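Local atomic coordinates of solute-binding periplasmic protein of iron/siderophore ABC transporter (Yersinia pestis, PDB entry 6B2Y), a protein that probably binds a chelated iron or other transition metal complex in the periplasm and delivers it to an ABC transporter of the inner membrane. Residues R165-P168 against L169-T172; L179-L183 against H184-Q188; E190-I193 against N194-D198; N199-K202 against V203-I206; S366-S369 against Q370-V374. All coordinates share one frame; numbering follows the deposited sequence.

Interaction 1: R165-P168 against L169-T172; sequences RNSP and LKNT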
loop_
_atom_site.group_PDB
_atom_site.type_symbol
_atom_site.label_atom_id
_atom_site.label_comp_id
_atom_site.label_asym_id
_atom_site.label_seq_id
_atom_site.Cartn_x
_atom_site.Cartn_y
_atom_site.Cartn_z
ATOM N N ARG A 165 5.520 -1.974 -4.772
ATOM C CA ARG A 165 6.325 -1.265 -3.790
ATOM C C ARG A 165 7.482 -0.501 -4.410
ATOM O O ARG A 165 7.704 0.666 -4.079
ATOM C CB ARG A 165 6.874 -2.262 -2.754
ATOM C CG ARG A 165 7.275 -1.594 -1.418
ATOM C CD ARG A 165 8.144 -2.520 -0.553
ATOM N NE ARG A 165 9.273 -2.996 -1.340
ATOM C CZ ARG A 165 9.509 -4.270 -1.621
ATOM N NH1 ARG A 165 8.708 -5.213 -1.132
ATOM N NH2 ARG A 165 10.558 -4.597 -2.371
ATOM N N ASN A 166 8.257 -1.147 -5.283
ATOM C CA ASN A 166 9.445 -0.502 -5.833
ATOM C C ASN A 166 9.061 0.608 -6.797
ATOM O O ASN A 166 9.470 1.767 -6.644
ATOM C CB ASN A 166 10.323 -1.537 -6.538
ATOM C CG ASN A 166 10.880 -2.567 -5.581
ATOM O OD1 ASN A 166 10.792 -2.406 -4.371
ATOM N ND2 ASN A 166 11.479 -3.631 -6.124
ATOM N N SER A 167 8.279 0.268 -7.815
ATOM C CA SER A 167 7.872 1.227 -8.837
ATOM C C SER A 167 6.389 1.059 -9.115
ATOM O O SER A 167 5.997 0.477 -10.135
ATOM C CB SER A 167 8.703 1.024 -10.105
ATOM O OG SER A 167 10.072 0.828 -9.742
ATOM N N PRO A 168 5.525 1.571 -8.235
ATOM C CA PRO A 168 4.082 1.395 -8.464
ATOM C C PRO A 168 3.573 2.100 -9.709
ATOM O O PRO A 168 2.577 1.648 -10.284
ATOM C CB PRO A 168 3.436 1.955 -7.183
ATOM C CG PRO A 168 4.480 2.799 -6.533
ATOM C CD PRO A 168 5.810 2.225 -6.937
ATOM N N LEU A 169 4.231 3.168 -10.169
ATOM C CA LEU A 169 3.807 3.807 -11.417
ATOM C C LEU A 169 3.875 2.827 -12.587
ATOM O O LEU A 169 2.923 2.709 -13.375
ATOM C CB LEU A 169 4.665 5.044 -11.699
ATOM C CG LEU A 169 4.510 5.568 -13.134
ATOM C CD1 LEU A 169 3.417 6.613 -13.180
ATOM C CD2 LEU A 169 5.817 6.129 -13.694
ATOM N N LYS A 170 5.009 2.120 -12.728
ATOM C CA LYS A 170 5.201 1.220 -13.862
ATOM C C LYS A 170 4.562 -0.147 -13.658
ATOM O O LYS A 170 4.161 -0.779 -14.637
ATOM C CB LYS A 170 6.704 1.030 -14.120
ATOM C CG LYS A 170 7.398 2.305 -14.547
ATOM C CD LYS A 170 8.823 2.021 -14.965
ATOM C CE LYS A 170 9.751 2.066 -13.782
ATOM N NZ LYS A 170 11.175 2.043 -14.228
ATOM N N ASN A 171 4.434 -0.605 -12.406
ATOM C CA ASN A 171 4.259 -2.033 -12.134
ATOM C C ASN A 171 2.915 -2.400 -11.507
ATOM O O ASN A 171 2.596 -3.601 -11.412
ATOM C CB ASN A 171 5.377 -2.536 -11.212
ATOM C CG ASN A 171 6.737 -2.595 -11.906
ATOM O OD1 ASN A 171 6.839 -2.471 -13.129
ATOM N ND2 ASN A 171 7.795 -2.802 -11.117
ATOM N N THR A 172 2.124 -1.420 -11.070
ATOM C CA THR A 172 0.863 -1.762 -10.415
ATOM C C THR A 172 -0.066 -2.491 -11.375
ATOM O O THR A 172 -0.628 -3.542 -11.035
ATOM C CB THR A 172 0.175 -0.513 -9.871
ATOM O OG1 THR A 172 0.983 0.077 -8.853
ATOM C CG2 THR A 172 -1.186 -0.897 -9.259
#
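Pro168 and Thr172 make the tight, buried part of this first helical turn. The carbonyl oxygen Pro168 O takes two donors from one residue. Thr172 OG1 lies 2.7 Å from Pro168 O, tilted 19° from the carbonyl plane. Thr172 N lies 3.2 Å from the same Pro168 O and sits above that plane. The hydroxyl reaches back because chi1 (-64°) points OG1 away from its own carbonyl. It also packs alongside the proline ring, with Pro168 CB 3.5 Å from Thr172 OG1. Ser167 is at the N-cap position of helix 168-182, which follows strand 159-162 at the edge of the parallel sheet. The Ser167 side chain makes no capping bond. Asp163 accepts from Ser167 N and from Asn171 ND2, and Asp241 accepts from Leu169 N; their likely negative charge would suit a helix start. Ser167 O receives Asn171 N at 3.0 Å and, weakly, Lys170 N. The other side of the turn is looser and more exposed. Lys170 bends at chi3 (-87°), which brings its CE to 4.0 Å from Ser167 CB. Leu169 turns its end away from the preceding loop, and its side chain touches Gln245 of helix 239-245.

Interaction 2: L179-L183 against H184-Q188; sequences LGKAL and HREQQ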
loop_
_atom_site.group_PDB
_atom_site.type_symbol
_atom_site.label_atom_id
_atom_site.label_comp_id
_atom_site.label_asym_id
_atom_site.label_seq_id
_atom_site.Cartn_x
_atom_site.Cartn_y
_atom_site.Cartn_z
ATOM N N LEU A 179 -1.422 -11.277 -11.883
ATOM C CA LEU A 179 -2.222 -11.998 -10.893
ATOM C C LEU A 179 -3.499 -12.552 -11.515
ATOM O O LEU A 179 -3.906 -13.682 -11.209
ATOM C CB LEU A 179 -2.570 -11.084 -9.713
ATOM C CG LEU A 179 -1.428 -10.872 -8.721
ATOM C CD1 LEU A 179 -1.778 -9.837 -7.634
ATOM C CD2 LEU A 179 -1.008 -12.205 -8.091
ATOM N N GLY A 180 -4.147 -11.770 -12.380
ATOM C CA GLY A 180 -5.346 -12.256 -13.044
ATOM C C GLY A 180 -5.075 -13.479 -13.898
ATOM O O GLY A 180 -5.889 -14.399 -13.960
ATOM N N LYS A 181 -3.917 -13.506 -14.566
ATOM C CA LYS A 181 -3.543 -14.666 -15.367
ATOM C C LYS A 181 -3.159 -15.855 -14.489
ATOM O O LYS A 181 -3.609 -16.987 -14.726
ATOM C CB LYS A 181 -2.404 -14.278 -16.317
ATOM C CG LYS A 181 -2.018 -15.344 -17.332
ATOM C CD LYS A 181 -1.070 -14.802 -18.374
ATOM C CE LYS A 181 -0.730 -15.867 -19.396
ATOM N NZ LYS A 181 0.193 -15.389 -20.477
ATOM N N ALA A 182 -2.328 -15.620 -13.467
ATOM C CA ALA A 182 -1.844 -16.713 -12.633
ATOM C C ALA A 182 -2.951 -17.313 -11.780
ATOM O O ALA A 182 -2.890 -18.495 -11.436
ATOM C CB ALA A 182 -0.712 -16.228 -11.727
ATOM N N LEU A 183 -3.954 -16.523 -11.413
ATOM C CA LEU A 183 -5.014 -17.007 -10.537
ATOM C C LEU A 183 -6.313 -17.262 -11.283
ATOM O O LEU A 183 -7.337 -17.516 -10.641
ATOM C CB LEU A 183 -5.251 -16.020 -9.401
ATOM C CG LEU A 183 -3.980 -15.692 -8.621
ATOM C CD1 LEU A 183 -4.238 -14.661 -7.558
ATOM C CD2 LEU A 183 -3.425 -16.985 -8.013
ATOM N N HIS A 184 -6.289 -17.167 -12.616
ATOM C CA HIS A 184 -7.438 -17.469 -13.464
ATOM C C HIS A 184 -8.633 -16.578 -13.119
ATOM O O HIS A 184 -9.768 -17.032 -12.995
ATOM C CB HIS A 184 -7.781 -18.957 -13.380
ATOM C CG HIS A 184 -6.645 -19.838 -13.767
ATOM N ND1 HIS A 184 -6.122 -19.858 -15.045
ATOM C CD2 HIS A 184 -5.908 -20.716 -13.047
ATOM C CE1 HIS A 184 -5.123 -20.718 -15.097
ATOM N NE2 HIS A 184 -4.963 -21.242 -13.895
ATOM N N ARG A 185 -8.365 -15.283 -12.982
ATOM C CA ARG A 185 -9.394 -14.259 -12.805
ATOM C C ARG A 185 -9.133 -13.082 -13.747
ATOM O O ARG A 185 -9.096 -11.919 -13.337
ATOM C CB ARG A 185 -9.447 -13.791 -11.354
ATOM C CG ARG A 185 -9.776 -14.900 -10.363
ATOM C CD ARG A 185 -11.251 -15.274 -10.446
ATOM N NE ARG A 185 -11.640 -16.177 -9.362
ATOM C CZ ARG A 185 -11.436 -17.492 -9.376
ATOM N NH1 ARG A 185 -10.838 -18.054 -10.410
ATOM N NH2 ARG A 185 -11.821 -18.245 -8.347
ATOM N N GLU A 186 -8.973 -13.382 -15.035
ATOM C CA GLU A 186 -8.533 -12.362 -15.989
ATOM C C GLU A 186 -9.548 -11.229 -16.135
ATOM O O GLU A 186 -9.169 -10.062 -16.292
ATOM C CB GLU A 186 -8.263 -13.007 -17.349
ATOM C CG GLU A 186 -7.016 -13.863 -17.384
ATOM C CD GLU A 186 -7.268 -15.333 -17.092
ATOM O OE1 GLU A 186 -6.395 -16.136 -17.479
ATOM O OE2 GLU A 186 -8.321 -15.691 -16.483
ATOM N N GLN A 187 -10.846 -11.554 -16.132
ATOM C CA GLN A 187 -11.858 -10.518 -16.310
ATOM C C GLN A 187 -11.875 -9.565 -15.126
ATOM O O GLN A 187 -11.993 -8.344 -15.300
ATOM C CB GLN A 187 -13.238 -11.156 -16.503
ATOM C CG GLN A 187 -14.309 -10.159 -16.937
ATOM C CD GLN A 187 -13.940 -9.433 -18.220
ATOM O OE1 GLN A 187 -13.960 -10.017 -19.305
ATOM N NE2 GLN A 187 -13.597 -8.151 -18.103
ATOM N N GLN A 188 -11.746 -10.108 -13.909
ATOM C CA GLN A 188 -11.655 -9.267 -12.726
ATOM C C GLN A 188 -10.426 -8.365 -12.789
ATOM O O GLN A 188 -10.503 -7.184 -12.446
ATOM C CB GLN A 188 -11.624 -10.134 -11.468
ATOM C CG GLN A 188 -12.976 -10.793 -11.105
ATOM C CD GLN A 188 -13.298 -12.023 -11.954
ATOM O OE1 GLN A 188 -12.467 -12.511 -12.727
ATOM N NE2 GLN A 188 -14.525 -12.529 -11.808
#
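His184 folds back over the end of helix 168-182, at the tight turn that joins it to helix 186-207. A Schellman motif ends the first helix here, with His184 in the left-handed conformation (phi 59°), which lets the chain reverse. The CB of His184 lies against the peptide it has just left, 3.1 Å from Leu183 C. Chi1 (-58°) directs CG away from the residue's own carbonyl, and CD2 reaches 4.1 Å from Ala182 O. ND1 is 3.8 Å and CE1 4.0 Å from Lys181 O, which lies over one face of the imidazole, offset toward the rim. At the tip, NE2 is hydrogen-bonded to Pro52 O, which ties the turn to a distant loop. Two backbone bonds define the motif. Arg185 N lies 2.8 Å from Gly180 O, and His184 N gives a weak bond to Lys181 O at 3.4 Å. Glu186 is bent at chi2 (93°), which brings its CD near Gly180 O. Gly180 CA is 4.3 Å from Glu186 CA, so the two helix ends come close here. Leu183 and Ala182 point away from 184-188 and pack on strand 132-136. Arg185 also curls back on the turn: its NH1 gives a hydrogen bond of 3.0 Å to His184 O, which lies in the guanidinium plane.

Interaction 3: E190-I193 against N194-D198; sequences ENYI and NFYQD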
loop_
_atom_site.group_PDB
_atom_site.type_symbol
_atom_site.label_atom_id
_atom_site.label_comp_id
_atom_site.label_asym_id
_atom_site.label_seq_id
_atom_site.Cartn_x
_atom_site.Cartn_y
_atom_site.Cartn_z
ATOM N N GLU A 190 -8.854 -7.271 -15.522
ATOM C CA GLU A 190 -9.135 -6.244 -16.519
ATOM C C GLU A 190 -10.096 -5.191 -15.982
ATOM O O GLU A 190 -9.903 -3.992 -16.211
ATOM C CB GLU A 190 -9.687 -6.884 -17.797
ATOM C CG GLU A 190 -9.998 -5.852 -18.868
ATOM C CD GLU A 190 -10.258 -6.461 -20.236
ATOM O OE1 GLU A 190 -9.779 -7.576 -20.513
ATOM O OE2 GLU A 190 -10.943 -5.800 -21.039
ATOM N N ASN A 191 -11.148 -5.614 -15.261
ATOM C CA ASN A 191 -12.064 -4.642 -14.671
ATOM C C ASN A 191 -11.323 -3.703 -13.730
ATOM O O ASN A 191 -11.529 -2.482 -13.764
ATOM C CB ASN A 191 -13.199 -5.358 -13.921
ATOM C CG ASN A 191 -14.120 -6.132 -14.849
ATOM O OD1 ASN A 191 -14.135 -5.892 -16.066
ATOM N ND2 ASN A 191 -14.879 -7.077 -14.288
ATOM N N TYR A 192 -10.429 -4.243 -12.896
ATOM C CA TYR A 192 -9.725 -3.362 -11.974
ATOM C C TYR A 192 -8.734 -2.449 -12.711
ATOM O O TYR A 192 -8.615 -1.262 -12.379
ATOM C CB TYR A 192 -9.020 -4.157 -10.869
ATOM C CG TYR A 192 -8.506 -3.191 -9.834
ATOM C CD1 TYR A 192 -9.370 -2.604 -8.912
ATOM C CD2 TYR A 192 -7.174 -2.766 -9.849
ATOM C CE1 TYR A 192 -8.919 -1.681 -8.004
ATOM C CE2 TYR A 192 -6.714 -1.835 -8.944
ATOM C CZ TYR A 192 -7.582 -1.292 -8.027
ATOM O OH TYR A 192 -7.129 -0.364 -7.127
ATOM N N ILE A 193 -8.042 -2.972 -13.731
ATOM C CA ILE A 193 -7.073 -2.157 -14.472
ATOM C C ILE A 193 -7.756 -0.941 -15.074
ATOM O O ILE A 193 -7.245 0.186 -14.997
ATOM C CB ILE A 193 -6.379 -3.007 -15.550
ATOM C CG1 ILE A 193 -5.340 -3.924 -14.912
ATOM C CG2 ILE A 193 -5.761 -2.128 -16.649
ATOM C CD1 ILE A 193 -5.088 -5.189 -15.752
ATOM N N ASN A 194 -8.930 -1.151 -15.668
ATOM C CA ASN A 194 -9.701 -0.047 -16.227
ATOM C C ASN A 194 -10.147 0.931 -15.144
ATOM O O ASN A 194 -10.064 2.145 -15.334
ATOM C CB ASN A 194 -10.905 -0.605 -16.995
ATOM C CG ASN A 194 -10.519 -1.125 -18.370
ATOM O OD1 ASN A 194 -9.509 -0.713 -18.911
ATOM N ND2 ASN A 194 -11.315 -2.029 -18.932
ATOM N N PHE A 195 -10.624 0.421 -13.996
ATOM C CA PHE A 195 -11.045 1.310 -12.908
ATOM C C PHE A 195 -9.877 2.131 -12.381
ATOM O O PHE A 195 -10.004 3.330 -12.117
ATOM C CB PHE A 195 -11.675 0.479 -11.781
ATOM C CG PHE A 195 -11.907 1.249 -10.500
ATOM C CD1 PHE A 195 -13.077 1.978 -10.317
ATOM C CD2 PHE A 195 -10.965 1.234 -9.479
ATOM C CE1 PHE A 195 -13.301 2.686 -9.123
ATOM C CE2 PHE A 195 -11.177 1.928 -8.297
ATOM C CZ PHE A 195 -12.352 2.657 -8.114
ATOM N N TYR A 196 -8.723 1.501 -12.232
ATOM C CA TYR A 196 -7.555 2.204 -11.721
ATOM C C TYR A 196 -7.077 3.268 -12.708
ATOM O O TYR A 196 -6.854 4.426 -12.334
ATOM C CB TYR A 196 -6.463 1.174 -11.452
ATOM C CG TYR A 196 -5.172 1.687 -10.870
ATOM C CD1 TYR A 196 -4.214 2.315 -11.684
ATOM C CD2 TYR A 196 -4.874 1.494 -9.528
ATOM C CE1 TYR A 196 -3.021 2.758 -11.169
ATOM C CE2 TYR A 196 -3.686 1.935 -9.003
ATOM C CZ TYR A 196 -2.758 2.561 -9.825
ATOM O OH TYR A 196 -1.565 3.001 -9.316
ATOM N N GLN A 197 -6.904 2.885 -13.977
ATOM C CA GLN A 197 -6.396 3.837 -14.957
ATOM C C GLN A 197 -7.342 5.022 -15.115
ATOM O O GLN A 197 -6.894 6.169 -15.206
ATOM C CB GLN A 197 -6.170 3.153 -16.303
ATOM C CG GLN A 197 -5.397 4.045 -17.268
ATOM C CD GLN A 197 -3.947 4.238 -16.841
ATOM O OE1 GLN A 197 -3.119 3.340 -17.008
ATOM N NE2 GLN A 197 -3.642 5.395 -16.261
ATOM N N ASP A 198 -8.649 4.762 -15.132
ATOM C CA ASP A 198 -9.627 5.850 -15.191
ATOM C C ASP A 198 -9.455 6.804 -14.021
ATOM O O ASP A 198 -9.494 8.027 -14.192
ATOM C CB ASP A 198 -11.043 5.287 -15.199
ATOM C CG ASP A 198 -11.438 4.777 -16.564
ATOM O OD1 ASP A 198 -10.636 4.977 -17.498
ATOM O OD2 ASP A 198 -12.533 4.193 -16.701
HETATM O O HOH W 1 -13.394 -3.835 -18.086
#
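Glu190-Ile193 and Asn194-Asp198 are successive turns of one regular alpha-helix, 186-207. Four backbone bonds join them, each from residue i+4 to residue i. Asn194 N reaches Glu190 O, Phe195 N reaches Asn191 O, Tyr196 N reaches Tyr192 O and Gln197 N reaches Ile193 O. In periplasmic binding proteins of this family a long helix links the two lobes, and helix 186-207 is consistent with that part. Its inward side is largely aromatic. The rings of Tyr192 and Phe195 meet obliquely, with centroids 5.9 Å apart and planes at 42°. Their nearest atoms are Tyr192 CE1 and Phe195 CD2, at 3.9 Å. Tyr192 CE2 lies 3.8 Å from Tyr196 CD2, and Tyr192 OH meets the Tyr196 ring at its edge. All three rings project with CG anti to the backbone N, as in Tyr192 (chi1 -171°). The two phenols are held from outside the helix: Tyr192 OH bonds Pro337 O, and Tyr196 OH bonds Asn339 OD1. The exposed side is polar. Glu190 and Asn194 run side by side, their carboxylate and amide planes nearly perpendicular (88°). Asn191 OD1 accepts from Gln187 NE2. Its second donor is a water that spans the surface between the turns, giving a 3.0 Å bond to Asn191 OD1 and taking one of 2.9 Å from Asn194 ND2.

Interaction 4: N199-K202 against V203-I206; sequences NVDK and VTDI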
loop_
_atom_site.group_PDB
_atom_site.type_symbol
_atom_site.label_atom_id
_atom_site.label_comp_id
_atom_site.label_asym_id
_atom_site.label_seq_id
_atom_site.Cartn_x
_atom_site.Cartn_y
_atom_site.Cartn_z
ATOM N N ASN A 199 -9.240 6.261 -12.829
ATOM C CA ASN A 199 -9.124 7.123 -11.663
ATOM C C ASN A 199 -7.758 7.771 -11.516
ATOM O O ASN A 199 -7.667 8.821 -10.876
ATOM C CB ASN A 199 -9.521 6.344 -10.409
ATOM C CG ASN A 199 -11.023 6.345 -10.223
ATOM O OD1 ASN A 199 -11.588 7.362 -9.852
ATOM N ND2 ASN A 199 -11.675 5.249 -10.576
ATOM N N VAL A 200 -6.699 7.211 -12.113
ATOM C CA VAL A 200 -5.451 7.960 -12.174
ATOM C C VAL A 200 -5.548 9.063 -13.222
ATOM O O VAL A 200 -5.000 10.153 -13.037
ATOM C CB VAL A 200 -4.263 7.013 -12.445
ATOM C CG1 VAL A 200 -2.982 7.800 -12.834
ATOM C CG2 VAL A 200 -4.019 6.114 -11.243
ATOM N N ASP A 201 -6.255 8.804 -14.335
ATOM C CA ASP A 201 -6.336 9.815 -15.398
ATOM C C ASP A 201 -7.102 11.055 -14.938
ATOM O O ASP A 201 -6.852 12.156 -15.443
ATOM C CB ASP A 201 -6.996 9.239 -16.653
ATOM C CG ASP A 201 -6.115 8.227 -17.375
ATOM O OD1 ASP A 201 -4.939 8.039 -16.980
ATOM O OD2 ASP A 201 -6.620 7.604 -18.333
ATOM N N LYS A 202 -8.034 10.896 -13.991
ATOM C CA LYS A 202 -8.691 12.052 -13.376
ATOM C C LYS A 202 -7.680 13.029 -12.813
ATOM O O LYS A 202 -7.910 14.248 -12.817
ATOM C CB LYS A 202 -9.622 11.606 -12.248
ATOM C CG LYS A 202 -10.853 10.886 -12.704
ATOM C CD LYS A 202 -11.609 10.328 -11.510
ATOM C CE LYS A 202 -12.820 9.555 -11.967
ATOM N NZ LYS A 202 -13.606 9.045 -10.820
ATOM N N VAL A 203 -6.570 12.512 -12.298
ATOM C CA VAL A 203 -5.508 13.330 -11.734
ATOM C C VAL A 203 -4.559 13.821 -12.814
ATOM O O VAL A 203 -4.244 15.011 -12.874
ATOM C CB VAL A 203 -4.746 12.531 -10.654
ATOM C CG1 VAL A 203 -3.484 13.270 -10.223
ATOM C CG2 VAL A 203 -5.660 12.243 -9.447
ATOM N N THR A 204 -4.084 12.914 -13.681
ATOM C CA THR A 204 -3.067 13.313 -14.647
ATOM C C THR A 204 -3.628 14.190 -15.754
ATOM O O THR A 204 -2.858 14.954 -16.352
ATOM C CB THR A 204 -2.362 12.092 -15.264
ATOM O OG1 THR A 204 -3.297 11.285 -15.991
ATOM C CG2 THR A 204 -1.678 11.282 -14.162
ATOM N N ASP A 205 -4.928 14.091 -16.048
ATOM C CA ASP A 205 -5.551 15.035 -16.980
ATOM C C ASP A 205 -5.174 16.467 -16.613
ATOM O O ASP A 205 -4.935 17.304 -17.495
ATOM C CB ASP A 205 -7.080 14.882 -16.967
ATOM C CG ASP A 205 -7.602 13.724 -17.844
ATOM O OD1 ASP A 205 -6.824 12.996 -18.498
ATOM O OD2 ASP A 205 -8.840 13.550 -17.871
ATOM N N ILE A 206 -5.106 16.755 -15.314
ATOM C CA ILE A 206 -4.735 18.075 -14.807
ATOM C C ILE A 206 -3.233 18.190 -14.572
ATOM O O ILE A 206 -2.602 19.171 -14.984
ATOM C CB ILE A 206 -5.524 18.385 -13.509
ATOM C CG1 ILE A 206 -7.000 18.619 -13.824
ATOM C CG2 ILE A 206 -4.920 19.586 -12.798
ATOM C CD1 ILE A 206 -7.893 18.723 -12.599
HETATM O O HOH W 2 -2.372 8.913 -16.547
#
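Thr204 meets both Val200 and Asp201, one turn back on the helix. A chi1 of 63° tucks its OG1 in against the backbone. This turns the hydroxyl toward Asp201 and sends CG2 toward Val200. Thr204 CG2 lies 3.9 Å from Val200 CG1, which is anti to its own backbone N (chi1 167°). The hydroxyl and carboxylate do not bond directly. A water joins them, 2.7 Å from Asp201 OD1, to which it donates, and 2.6 Å from Thr204 OG1. Asp201 OD1 also accepts from Gln197 NE2, so two donors hold this oxygen. These residues lie near the C-terminal end of helix 186-207, where the helix is kinked. Val203 N makes an i-3 bond to Val200 O (2.9 Å), as in a 3-10 turn, and Ile206 N does the same to Val203 O. Thr204 N shares Val200 O. Val203 packs on Gln344 and Ala347 of helix 340-350. On the exposed side, Lys202 is extended beyond CG and runs back along the helix. Its NZ gives a 2.8 Å bond to Asn199 OD1, from above the amide carbonyl plane. Asp205 N gives a 2.8 Å bond to Asp201 O, and the Asp205 carboxylate lies close to that oxygen without bonding it.

Interaction 5: S366-S369 against Q370-V374; sequences SLYS and QFLAV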
loop_
_atom_site.group_PDB
_atom_site.type_symbol
_atom_site.label_atom_id
_atom_site.label_comp_id
_atom_site.label_asym_id
_atom_site.label_seq_id
_atom_site.Cartn_x
_atom_site.Cartn_y
_atom_site.Cartn_z
ATOM N N SER A 366 -16.518 3.287 -4.543
ATOM C CA SER A 366 -16.668 2.542 -5.787
ATOM C C SER A 366 -15.773 1.311 -5.805
ATOM O O SER A 366 -16.198 0.232 -6.238
ATOM C CB SER A 366 -16.361 3.447 -6.985
ATOM O OG SER A 366 -17.232 4.573 -6.980
ATOM N N LEU A 367 -14.525 1.460 -5.359
ATOM C CA LEU A 367 -13.613 0.325 -5.300
ATOM C C LEU A 367 -14.231 -0.812 -4.492
ATOM O O LEU A 367 -14.247 -1.965 -4.928
ATOM C CB LEU A 367 -12.279 0.773 -4.694
ATOM C CG LEU A 367 -11.040 -0.144 -4.786
ATOM C CD1 LEU A 367 -9.780 0.693 -4.631
ATOM C CD2 LEU A 367 -11.038 -1.260 -3.737
ATOM N N TYR A 368 -14.766 -0.492 -3.314
ATOM C CA TYR A 368 -15.316 -1.531 -2.446
ATOM C C TYR A 368 -16.565 -2.161 -3.056
ATOM O O TYR A 368 -16.696 -3.390 -3.096
ATOM C CB TYR A 368 -15.613 -0.942 -1.068
ATOM C CG TYR A 368 -14.391 -0.911 -0.181
ATOM C CD1 TYR A 368 -13.307 -0.094 -0.492
ATOM C CD2 TYR A 368 -14.315 -1.696 0.969
ATOM C CE1 TYR A 368 -12.173 -0.069 0.303
ATOM C CE2 TYR A 368 -13.182 -1.665 1.787
ATOM C CZ TYR A 368 -12.115 -0.846 1.444
ATOM O OH TYR A 368 -10.980 -0.805 2.233
ATOM N N SER A 369 -17.503 -1.339 -3.537
ATOM C CA SER A 369 -18.744 -1.912 -4.050
ATOM C C SER A 369 -18.508 -2.747 -5.304
ATOM O O SER A 369 -19.184 -3.762 -5.506
ATOM C CB SER A 369 -19.772 -0.809 -4.318
ATOM O OG SER A 369 -19.184 0.312 -4.953
ATOM N N GLN A 370 -17.531 -2.372 -6.135
ATOM C CA GLN A 370 -17.307 -3.106 -7.370
ATOM C C GLN A 370 -16.464 -4.363 -7.177
ATOM O O GLN A 370 -16.634 -5.326 -7.930
ATOM C CB GLN A 370 -16.626 -2.207 -8.409
ATOM C CG GLN A 370 -17.574 -1.240 -9.093
ATOM C CD GLN A 370 -16.837 -0.211 -9.906
ATOM O OE1 GLN A 370 -16.869 0.980 -9.592
ATOM N NE2 GLN A 370 -16.146 -0.661 -10.942
ATOM N N PHE A 371 -15.525 -4.367 -6.220
ATOM C CA PHE A 371 -14.525 -5.428 -6.166
ATOM C C PHE A 371 -14.464 -6.205 -4.856
ATOM O O PHE A 371 -13.942 -7.325 -4.859
ATOM C CB PHE A 371 -13.129 -4.850 -6.465
ATOM C CG PHE A 371 -13.049 -4.159 -7.790
ATOM C CD1 PHE A 371 -13.006 -4.897 -8.959
ATOM C CD2 PHE A 371 -13.049 -2.782 -7.873
ATOM C CE1 PHE A 371 -12.951 -4.264 -10.198
ATOM C CE2 PHE A 371 -12.999 -2.147 -9.105
ATOM C CZ PHE A 371 -12.965 -2.890 -10.262
ATOM N N LEU A 372 -14.987 -5.677 -3.759
ATOM C CA LEU A 372 -14.743 -6.276 -2.454
ATOM C C LEU A 372 -16.037 -6.799 -1.826
ATOM O O LEU A 372 -17.147 -6.525 -2.293
ATOM C CB LEU A 372 -14.062 -5.261 -1.530
ATOM C CG LEU A 372 -12.719 -4.740 -2.065
ATOM C CD1 LEU A 372 -12.142 -3.781 -1.044
ATOM C CD2 LEU A 372 -11.752 -5.891 -2.342
ATOM N N ALA A 373 -15.869 -7.560 -0.740
ATOM C CA ALA A 373 -16.971 -8.186 -0.016
ATOM C C ALA A 373 -17.226 -7.561 1.351
ATOM O O ALA A 373 -18.070 -8.067 2.102
ATOM C CB ALA A 373 -16.700 -9.685 0.151
ATOM N N VAL A 374 -16.510 -6.498 1.702
ATOM C CA VAL A 374 -16.705 -5.784 2.955
ATOM C C VAL A 374 -17.085 -4.344 2.644
ATOM O O VAL A 374 -16.843 -3.828 1.550
ATOM C CB VAL A 374 -15.451 -5.831 3.868
ATOM C CG1 VAL A 374 -15.200 -7.233 4.353
ATOM C CG2 VAL A 374 -14.222 -5.315 3.131
#
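Tyr368 presents one ring face to Leu372 and an edge to Val374. Leu372 CD1 sits over the centre of the ring, 3.5 Å from the centroid and 7° off the ring normal. This is a CH-pi contact. At the edge, near the ring plane, Val374 O is 3.4 Å from Tyr368 CD2. Val374 CG2 lies 4.0 Å from Tyr368 CE2, displaced toward the face that Leu372 covers. The ring of Phe371 has Gln370 CB over one face, toward the rim. Leu367 O lies at its edge, 3.3 Å from Phe371 CD2. Phe371 also makes an edge-to-face pair with Tyr192 of helix 186-207. With chi1 at -59°, Leu372 swings CD1 onto the tyrosine ring face. The same methyl touches Leu367 CD2 at 3.9 Å. Gln370 is extended beyond CG and lies along Ser366, with OE1 3.6 Å from Ser366 CB. Three backbone bonds close the last turn, ending with Leu372 N to Tyr368 O at 2.9 Å. Leu372 is the first residue to leave the helical conformation. The chain then bends back, and Val374 packs on helix 93-102. The contact is a hydrophobic C-terminal end of helix 360-371, where a leucine after the last turn covers a tyrosine ring.

Overall arrangement
The five contacts come in order along the chain. Interactions 1 and 2 lie at the two ends of helix 168-182, with centres 19 Å apart. Interaction 2 also opens helix 186-207, which then carries interactions 3 and 4. Centres of 2 and 3 are 14 Å apart, and those of 3 and 4 are 13 Å apart. Interaction 5 closes helix 360-371. Interaction 3 is the meeting point: Thr172 CG2 touches Tyr196 CE2 at 3.8 Å, and Tyr192 CD1 touches Phe371 CE2 at 3.7 Å. Helix 186-207 thus packs against both other helices. It runs between the parts holding the two sheets, consistent with a fairly rigid link between lobes.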